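Local coordinates for uncharacterized protein (Exiguobacterium sibiricum, PDB 3B77) that is of unknown function but carries a bacterial pleckstrin homology domain followed by a helical region resembling the YvbH-like oligomerisation module, at residues D11-A16 with Y31-S36. Sequence-based numbering, arbitrary orientation.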
loop_
_atom_site.group_PDB
_atom_site.type_symbol
_atom_site.label_atom_id
_atom_site.label_comp_id
_atom_site.label_asym_id
_atom_site.label_seq_id
_atom_site.Cartn_x
_atom_site.Cartn_y
_atom_site.Cartn_z
ATOM N N ASP A 11 55.052 45.998 8.946
ATOM C CA ASP A 11 55.542 46.849 10.038
ATOM C C ASP A 11 54.534 47.900 10.458
ATOM O O ASP A 11 54.557 48.352 11.609
ATOM C CB ASP A 11 56.820 47.579 9.637
ATOM C CG ASP A 11 57.955 46.649 9.324
ATOM O OD1 ASP A 11 57.816 45.427 9.542
ATOM O OD2 ASP A 11 58.990 47.148 8.843
ATOM N N ASP A 12 53.666 48.286 9.523
ATOM C CA ASP A 12 52.647 49.300 9.765
ATOM C C ASP A 12 51.241 48.738 9.978
ATOM O O ASP A 12 50.263 49.480 9.869
ATOM C CB ASP A 12 52.610 50.281 8.596
ATOM C CG ASP A 12 53.927 50.997 8.387
ATOM O OD1 ASP A 12 54.660 51.215 9.370
ATOM O OD2 ASP A 12 54.222 51.355 7.231
ATOM N N PHE A 13 51.133 47.447 10.284
ATOM C CA PHE A 13 49.821 46.849 10.520
ATOM C C PHE A 13 49.235 47.382 11.798
ATOM O O PHE A 13 48.068 47.764 11.813
ATOM C CB PHE A 13 49.848 45.313 10.580
ATOM C CG PHE A 13 49.998 44.635 9.240
ATOM C CD1 PHE A 13 49.687 45.280 8.050
ATOM C CD2 PHE A 13 50.378 43.305 9.185
ATOM C CE1 PHE A 13 49.821 44.626 6.836
ATOM C CE2 PHE A 13 50.495 42.641 7.968
ATOM C CZ PHE A 13 50.228 43.306 6.797
ATOM N N ASP A 14 50.046 47.418 12.858
ATOM C CA ASP A 14 49.596 47.922 14.170
ATOM C C ASP A 14 49.215 49.407 14.195
ATOM O O ASP A 14 48.510 49.839 15.098
ATOM C CB ASP A 14 50.605 47.594 15.272
ATOM C CG ASP A 14 52.004 48.051 14.945
ATOM O OD1 ASP A 14 52.172 48.983 14.123
ATOM O OD2 ASP A 14 52.946 47.468 15.524
ATOM N N LYS A 15 49.650 50.163 13.192
ATOM C CA LYS A 15 49.303 51.569 13.043
ATOM C C LYS A 15 48.000 51.774 12.275
ATOM O O LYS A 15 47.548 52.905 12.124
ATOM C CB LYS A 15 50.404 52.300 12.263
ATOM C CG LYS A 15 51.820 52.179 12.828
ATOM C CD LYS A 15 52.836 52.865 11.893
ATOM C CE LYS A 15 54.283 52.689 12.361
ATOM N NZ LYS A 15 54.708 51.263 12.442
ATOM N N ALA A 16 47.416 50.697 11.757
ATOM C CA ALA A 16 46.196 50.788 10.943
ATOM C C ALA A 16 44.953 50.758 11.799
ATOM O O ALA A 16 44.922 50.099 12.838
ATOM C CB ALA A 16 46.157 49.652 9.944
ATOM N N TYR A 31 47.325 39.280 7.552
ATOM C CA TYR A 31 48.230 38.806 6.501
ATOM C C TYR A 31 48.287 39.725 5.295
ATOM O O TYR A 31 49.208 39.630 4.498
ATOM C CB TYR A 31 47.836 37.408 6.049
ATOM C CG TYR A 31 48.252 36.325 7.013
ATOM C CD1 TYR A 31 47.422 35.951 8.049
ATOM C CD2 TYR A 31 49.483 35.680 6.886
ATOM C CE1 TYR A 31 47.781 34.973 8.938
ATOM C CE2 TYR A 31 49.858 34.696 7.782
ATOM C CZ TYR A 31 48.988 34.349 8.805
ATOM O OH TYR A 31 49.301 33.374 9.716
ATOM N N PHE A 32 47.327 40.626 5.145
ATOM C CA PHE A 32 47.325 41.502 3.990
ATOM C C PHE A 32 46.393 42.655 4.255
ATOM O O PHE A 32 45.260 42.448 4.661
ATOM C CB PHE A 32 46.866 40.732 2.766
ATOM C CG PHE A 32 47.473 41.230 1.483
ATOM C CD1 PHE A 32 46.872 42.258 0.744
ATOM C CD2 PHE A 32 48.654 40.676 1.006
ATOM C CE1 PHE A 32 47.453 42.717 -0.434
ATOM C CE2 PHE A 32 49.208 41.121 -0.157
ATOM C CZ PHE A 32 48.609 42.139 -0.879
ATOM N N LEU A 33 46.877 43.871 4.056
ATOM C CA LEU A 33 46.077 45.058 4.305
ATOM C C LEU A 33 46.229 45.989 3.116
ATOM O O LEU A 33 47.333 46.168 2.584
ATOM C CB LEU A 33 46.491 45.724 5.616
ATOM C CG LEU A 33 45.762 46.972 6.135
ATOM C CD1 LEU A 33 44.278 46.807 6.307
ATOM C CD2 LEU A 33 46.361 47.324 7.450
ATOM N N ILE A 34 45.095 46.506 2.664
ATOM C CA ILE A 34 45.019 47.456 1.577
ATOM C C ILE A 34 44.265 48.630 2.157
ATOM O O ILE A 34 43.150 48.478 2.684
ATOM C CB ILE A 34 44.228 46.914 0.382
ATOM C CG1 ILE A 34 44.961 45.729 -0.259
ATOM C CG2 ILE A 34 43.973 48.038 -0.635
ATOM C CD1 ILE A 34 44.153 44.981 -1.290
ATOM N N LYS A 35 44.905 49.791 2.119
ATOM C CA LYS A 35 44.309 50.996 2.644
ATOM C C LYS A 35 44.117 51.989 1.508
ATOM O O LYS A 35 45.018 52.246 0.734
ATOM C CB LYS A 35 45.173 51.592 3.766
ATOM C CG LYS A 35 44.418 52.607 4.662
ATOM C CD LYS A 35 45.347 53.356 5.638
ATOM C CE LYS A 35 45.962 52.444 6.717
ATOM N NZ LYS A 35 46.974 53.172 7.575
ATOM N N SER A 36 42.900 52.484 1.404
ATOM C CA SER A 36 42.540 53.553 0.511
ATOM C C SER A 36 42.084 54.759 1.357
ATOM O O SER A 36 42.010 54.718 2.597
ATOM C CB SER A 36 41.441 53.078 -0.441
ATOM O OG SER A 36 40.310 53.941 -0.466
HETATM O O HOH W 1 48.976 51.635 8.501
#
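A type I beta turn from Phe13 to Ala16, closed by the backbone bond from Ala16 N to Phe13 O, sits over strand 30-35, with the CA atoms of Phe13 and Leu33 7.5 Å apart. It belongs to the connection between strands 6-7 and 30-35, neighbours in the antiparallel sheet of the bacterial pleckstrin homology domain, and packs against strand 30-35, with Ala16 also touching Glu40 of strand 39-44. Leu33 points toward the turn; its CG lies anti to its backbone N (chi1 -178°), which carries CD2 to a position between Phe13 and Ala16. The Phe13 ring lies obliquely against Leu33, CE1 3.7 Å from Leu33 CB, and the flat apolar ring suits contact with an aliphatic chain. Ala16 suits the tight approach, its small CB being 3.4 Å from Leu33 CD2. Phe32 points away from the turn and packs on helix 108-146. Within the loop itself, Lys15 NZ makes a salt bridge with Asp12, meeting the anti lone pair of OD1 at 3.1 Å. Lys35, whose long chain brings its ammonium within a water's span of the loop backbone, bends at chi3 (-67°) and places NZ 2.7 Å from a bridging water, which donates in turn to Asp12 O at 2.9 Å.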